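Local coordinates for protein acyl-CoA dehydrogenase FadE3 (Mycobacterium smegmatis, PDB 4IV6) that belongs to the acyl-CoA dehydrogenase family of flavoproteins and holds dihydroflavine-adenine dinucleotide in a four-chain assembly, at residues Val94-Gln107 and Leu227-Gly241. Sequence-based numbering, arbitrary orientation. Where two conformers were deposited one is given.
Sequences VVSKLLLLFGTEEQ and LGDDEGRGFAQMMKG
Phe102 and Gln237 meet because each side chain leaves its helix with CG opposite the carbonyl carbon (chi1 -57° in Phe102), and the Gln237 chain then runs extended across the ring. Gln237 CG sits 3.6 Å from the Phe102 ring centroid and 8° off the ring normal, the geometry of a CH-pi contact. Leu101 CB lies over the opposite face, offset toward the rim, and Lys240 CB and Leu98 CD2 lie at the edge in the ring plane, so carbon meets both faces and part of the edge. Gln237 NE2 donates to Leu227 O at 3.2 Å; the bond is nearly straight at the hydrogen, but NE2 stands above the carbonyl plane. The same glutamine covers the ring and ties the start of helix 234-270 to the loop before it.

Leu227 inserts its isobutyl group beside the end of helix 83-102, with CD2 4.0 Å from Leu98 CB and CG against Phe102 CB. Next to it Gly228 CA approaches Phe102 O at 3.3 Å, a CA-H...O contact. Toward the start of segment 94-102 and further into helix 234-270, Leu98 CD2 presses on Gln237 O and reaches Gly241 CA at 3.9 Å, where no side chain intervenes; Val94 CG1 lies against Gly241 O. No hydrogen bond spans the two segments. Thr104 and Gln107 satisfy each other: Thr104 N binds a lone pair of Gln107 OE1 at 2.9 Å and Gln107 N binds Thr104 OG1 at 3.0 Å, while Gln107 NE2 reaches Leu226 O. These reciprocal bonds define a capping box at helix 105-116, beside a helix pair, its axes 9.7 Å apart at 122° between segments 94-102 and 234-241, that joins the N- and C-terminal helical regions of the acyl-CoA dehydrogenase fold.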
loop_
_atom_site.group_PDB
_atom_site.type_symbol
_atom_site.label_atom_id
_atom_site.label_comp_id
_atom_site.label_asym_id
_atom_site.label_seq_id
_atom_site.Cartn_x
_atom_site.Cartn_y
_atom_site.Cartn_z
ATOM N N VAL B 94 -5.057 11.743 31.060
ATOM C CA VAL B 94 -3.708 12.270 30.957
ATOM C C VAL B 94 -3.473 13.287 32.078
ATOM O O VAL B 94 -2.443 13.238 32.733
ATOM C CB VAL B 94 -3.447 12.865 29.565
ATOM C CG1 VAL B 94 -2.097 13.537 29.511
ATOM C CG2 VAL B 94 -3.522 11.764 28.501
ATOM N N VAL B 95 -4.443 14.175 32.331
ATOM C CA VAL B 95 -4.278 15.161 33.410
ATOM C C VAL B 95 -4.200 14.464 34.759
ATOM O O VAL B 95 -3.386 14.863 35.612
ATOM C CB VAL B 95 -5.401 16.225 33.450
ATOM C CG1 VAL B 95 -5.231 17.149 34.647
ATOM C CG2 VAL B 95 -5.418 17.025 32.166
ATOM N N SER B 96 -5.040 13.437 34.967
ATOM C CA SER B 96 -4.983 12.641 36.179
ATOM C C SER B 96 -3.556 12.149 36.400
ATOM O O SER B 96 -3.004 12.264 37.487
ATOM C CB SER B 96 -5.964 11.448 36.150
ATOM O OG SER B 96 -7.322 11.844 36.052
ATOM N N LYS B 97 -2.946 11.602 35.365
ATOM C CA LYS B 97 -1.581 11.094 35.483
ATOM C C LYS B 97 -0.550 12.181 35.761
ATOM O O LYS B 97 0.359 11.990 36.566
ATOM C CB LYS B 97 -1.221 10.328 34.208
ATOM C CG LYS B 97 0.148 9.655 34.219
ATOM C CD LYS B 97 0.151 8.395 35.064
ATOM C CE LYS B 97 1.473 7.659 34.928
ATOM N NZ LYS B 97 1.538 6.494 35.856
ATOM N N LEU B 98 -0.643 13.311 35.065
ATOM C CA LEU B 98 0.271 14.413 35.322
ATOM C C LEU B 98 0.223 14.895 36.787
ATOM O O LEU B 98 1.265 15.174 37.391
ATOM C CB LEU B 98 -0.007 15.589 34.400
ATOM C CG LEU B 98 0.293 15.324 32.934
ATOM C CD1 LEU B 98 -0.070 16.554 32.123
ATOM C CD2 LEU B 98 1.741 14.915 32.724
ATOM N N LEU B 99 -0.981 14.990 37.336
ATOM C CA LEU B 99 -1.158 15.347 38.739
ATOM C C LEU B 99 -0.485 14.328 39.651
ATOM O O LEU B 99 0.240 14.696 40.569
ATOM C CB LEU B 99 -2.645 15.451 39.092
ATOM C CG LEU B 99 -3.345 16.781 38.787
ATOM C CD1 LEU B 99 -4.860 16.605 38.771
ATOM C CD2 LEU B 99 -2.960 17.821 39.827
ATOM N N LEU B 100 -0.714 13.046 39.404
ATOM C CA LEU B 100 -0.066 12.030 40.218
ATOM C C LEU B 100 1.453 12.093 40.088
ATOM O O LEU B 100 2.137 12.014 41.083
ATOM C CB LEU B 100 -0.561 10.662 39.841
ATOM C CG LEU B 100 -1.991 10.435 40.334
ATOM C CD1 LEU B 100 -2.608 9.331 39.503
ATOM C CD2 LEU B 100 -2.024 10.101 41.819
ATOM N N LEU B 101 1.966 12.268 38.879
ATOM C CA LEU B 101 3.429 12.242 38.663
ATOM C C LEU B 101 4.147 13.461 39.206
ATOM O O LEU B 101 5.230 13.339 39.760
ATOM C CB LEU B 101 3.771 12.089 37.163
ATOM C CG LEU B 101 3.466 10.724 36.517
ATOM C CD1 LEU B 101 3.862 10.728 35.043
ATOM C CD2 LEU B 101 4.168 9.585 37.242
ATOM N N PHE B 102 3.524 14.629 39.066
ATOM C CA PHE B 102 4.188 15.911 39.220
ATOM C C PHE B 102 3.512 16.899 40.206
ATOM O O PHE B 102 4.103 17.899 40.585
ATOM C CB PHE B 102 4.282 16.570 37.817
ATOM C CG PHE B 102 5.006 15.726 36.782
ATOM C CD1 PHE B 102 6.338 15.385 36.944
ATOM C CD2 PHE B 102 4.360 15.285 35.654
ATOM C CE1 PHE B 102 7.009 14.607 36.009
ATOM C CE2 PHE B 102 5.018 14.514 34.692
ATOM C CZ PHE B 102 6.350 14.178 34.869
ATOM N N GLY B 103 2.260 16.669 40.575
ATOM C CA GLY B 103 1.554 17.624 41.396
ATOM C C GLY B 103 2.046 17.642 42.838
ATOM O O GLY B 103 2.529 16.636 43.356
ATOM N N THR B 104 1.875 18.778 43.500
ATOM C CA THR B 104 2.036 18.838 44.942
ATOM C C THR B 104 0.914 18.046 45.621
ATOM O O THR B 104 -0.134 17.729 45.006
ATOM C CB THR B 104 1.943 20.290 45.430
ATOM O OG1 THR B 104 0.613 20.782 45.187
ATOM C CG2 THR B 104 2.951 21.168 44.675
ATOM N N GLU B 105 1.108 17.785 46.910
ATOM C CA GLU B 105 0.105 17.099 47.715
ATOM C C GLU B 105 -1.201 17.888 47.747
ATOM O O GLU B 105 -2.289 17.317 47.658
ATOM C CB GLU B 105 0.640 16.858 49.143
ATOM C CG GLU B 105 1.895 15.983 49.202
ATOM C CD GLU B 105 1.687 14.614 48.559
ATOM O OE1 GLU B 105 0.635 13.990 48.809
ATOM O OE2 GLU B 105 2.563 14.166 47.785
ATOM N N GLU B 106 -1.071 19.206 47.822
ATOM C CA GLU B 106 -2.199 20.136 47.830
ATOM C C GLU B 106 -3.008 20.040 46.547
ATOM O O GLU B 106 -4.229 19.996 46.598
ATOM C CB GLU B 106 -1.720 21.585 47.992
ATOM C CG GLU B 106 -1.125 21.913 49.351
ATOM C CD GLU B 106 0.110 21.084 49.714
ATOM O OE1 GLU B 106 0.969 20.817 48.821
ATOM O OE2 GLU B 106 0.219 20.699 50.912
ATOM N N GLN B 107 -2.316 20.012 45.411
ATOM C CA GLN B 107 -2.986 19.937 44.099
ATOM C C GLN B 107 -3.706 18.627 43.900
ATOM O O GLN B 107 -4.848 18.594 43.415
ATOM C CB GLN B 107 -1.975 20.091 42.952
ATOM C CG GLN B 107 -1.312 21.436 42.923
ATOM C CD GLN B 107 -0.252 21.552 41.837
ATOM O OE1 GLN B 107 0.676 20.731 41.719
ATOM N NE2 GLN B 107 -0.374 22.593 41.058
ATOM N N LEU B 227 2.071 23.387 37.669
ATOM C CA LEU B 227 2.192 21.942 37.890
ATOM C C LEU B 227 3.631 21.651 38.260
ATOM O O LEU B 227 4.526 21.806 37.441
ATOM C CB LEU B 227 1.795 21.151 36.643
ATOM C CG LEU B 227 1.962 19.623 36.735
ATOM C CD1 LEU B 227 0.956 19.015 37.707
ATOM C CD2 LEU B 227 1.814 19.018 35.351
ATOM N N GLY B 228 3.836 21.216 39.485
ATOM C CA GLY B 228 5.164 20.955 40.046
ATOM C C GLY B 228 5.711 22.186 40.745
ATOM O O GLY B 228 5.051 23.238 40.779
ATOM N N ASP B 229 6.923 22.059 41.288
ATOM C CA ASP B 229 7.557 23.145 42.030
ATOM C C ASP B 229 8.336 24.116 41.157
ATOM O O ASP B 229 8.549 25.231 41.583
ATOM C CB ASP B 229 8.513 22.596 43.094
ATOM C CG ASP B 229 7.811 21.762 44.136
ATOM O OD1 ASP B 229 6.653 22.050 44.474
ATOM O OD2 ASP B 229 8.427 20.807 44.612
ATOM N N ASP B 230 8.760 23.697 39.958
ATOM C CA ASP B 230 9.671 24.495 39.128
ATOM C C ASP B 230 9.077 24.760 37.758
ATOM O O ASP B 230 8.492 23.864 37.148
ATOM C CB ASP B 230 10.992 23.764 38.913
ATOM C CG ASP B 230 11.657 23.360 40.211
ATOM O OD1 ASP B 230 12.163 24.233 40.926
ATOM O OD2 ASP B 230 11.652 22.156 40.497
ATOM N N GLU B 231 9.224 26.001 37.295
ATOM C CA GLU B 231 8.908 26.380 35.921
ATOM C C GLU B 231 9.893 25.757 34.952
ATOM O O GLU B 231 11.025 25.441 35.334
ATOM C CB GLU B 231 8.965 27.901 35.769
ATOM C CG GLU B 231 7.928 28.616 36.624
ATOM C CD GLU B 231 8.022 30.118 36.514
ATOM O OE1 GLU B 231 9.028 30.587 35.929
ATOM O OE2 GLU B 231 7.090 30.816 36.993
ATOM N N GLY B 232 9.463 25.577 33.707
ATOM C CA GLY B 232 10.347 25.142 32.661
ATOM C C GLY B 232 10.466 23.650 32.422
ATOM O O GLY B 232 11.416 23.222 31.742
ATOM N N ARG B 233 9.522 22.862 32.953
ATOM C CA ARG B 233 9.536 21.411 32.787
ATOM C C ARG B 233 8.351 20.871 32.002
ATOM O O ARG B 233 8.107 19.633 31.949
ATOM C CB ARG B 233 9.538 20.759 34.152
ATOM C CG ARG B 233 10.717 21.214 34.976
ATOM C CD ARG B 233 10.969 20.304 36.132
ATOM N NE ARG B 233 12.201 20.717 36.790
ATOM C CZ ARG B 233 12.902 19.966 37.620
ATOM N NH1 ARG B 233 12.507 18.735 37.933
ATOM N NH2 ARG B 233 14.014 20.458 38.147
ATOM N N GLY B 234 7.624 21.793 31.385
ATOM C CA GLY B 234 6.436 21.462 30.641
ATOM C C GLY B 234 6.604 20.384 29.591
ATOM O O GLY B 234 5.801 19.471 29.546
ATOM N N PHE B 235 7.636 20.485 28.749
ATOM C CA PHE B 235 7.870 19.480 27.707
ATOM C C PHE B 235 8.204 18.106 28.283
ATOM O O PHE B 235 7.675 17.095 27.833
ATOM C CB PHE B 235 8.950 19.929 26.703
ATOM C CG PHE B 235 8.457 20.966 25.713
ATOM C CD1 PHE B 235 7.380 20.701 24.887
ATOM C CD2 PHE B 235 9.046 22.222 25.643
ATOM C CE1 PHE B 235 6.901 21.675 24.004
ATOM C CE2 PHE B 235 8.584 23.182 24.759
ATOM C CZ PHE B 235 7.518 22.917 23.931
ATOM N N ALA B 236 9.056 18.072 29.297
ATOM C CA ALA B 236 9.400 16.818 29.941
ATOM C C ALA B 236 8.166 16.163 30.541
ATOM O O ALA B 236 7.948 14.955 30.392
ATOM C CB ALA B 236 10.450 17.061 31.021
ATOM N N GLN B 237 7.344 16.962 31.215
ATOM C CA GLN B 237 6.112 16.460 31.821
ATOM C C GLN B 237 5.155 15.946 30.751
ATOM O O GLN B 237 4.635 14.833 30.896
ATOM C CB GLN B 237 5.427 17.536 32.644
ATOM C CG GLN B 237 6.206 17.974 33.886
ATOM C CD GLN B 237 5.671 19.263 34.481
ATOM O OE1 GLN B 237 4.959 20.027 33.832
ATOM N NE2 GLN B 237 6.011 19.503 35.734
ATOM N N MET B 238 4.949 16.725 29.691
ATOM C CA MET B 238 4.078 16.272 28.610
ATOM C C MET B 238 4.574 14.961 27.989
ATOM O O MET B 238 3.778 14.067 27.768
ATOM C CB MET B 238 3.894 17.335 27.539
ATOM C CG MET B 238 2.658 17.101 26.694
ATOM S SD MET B 238 1.195 16.918 27.740
ATOM C CE MET B 238 0.874 15.178 27.616
ATOM N N MET B 239 5.874 14.817 27.745
ATOM C CA MET B 239 6.381 13.543 27.206
ATOM C C MET B 239 5.887 12.353 28.010
ATOM O O MET B 239 5.494 11.337 27.459
ATOM C CB MET B 239 7.903 13.510 27.200
ATOM C CG MET B 239 8.535 13.856 25.865
ATOM S SD MET B 239 10.339 13.777 26.045
ATOM C CE MET B 239 10.574 12.013 26.246
ATOM N N LYS B 240 5.899 12.505 29.330
ATOM C CA LYS B 240 5.493 11.466 30.247
ATOM C C LYS B 240 3.976 11.226 30.166
ATOM O O LYS B 240 3.507 10.085 30.107
ATOM C CB LYS B 240 5.967 11.880 31.649
ATOM C CG LYS B 240 6.351 10.770 32.565
ATOM C CD LYS B 240 7.436 9.861 32.015
ATOM C CE LYS B 240 7.134 8.453 32.513
ATOM N NZ LYS B 240 8.140 7.439 32.100
ATOM N N GLY B 241 3.219 12.312 30.078
ATOM C CA GLY B 241 1.792 12.245 29.838
ATOM C C GLY B 241 1.424 11.613 28.493
ATOM O O GLY B 241 0.408 10.925 28.411
#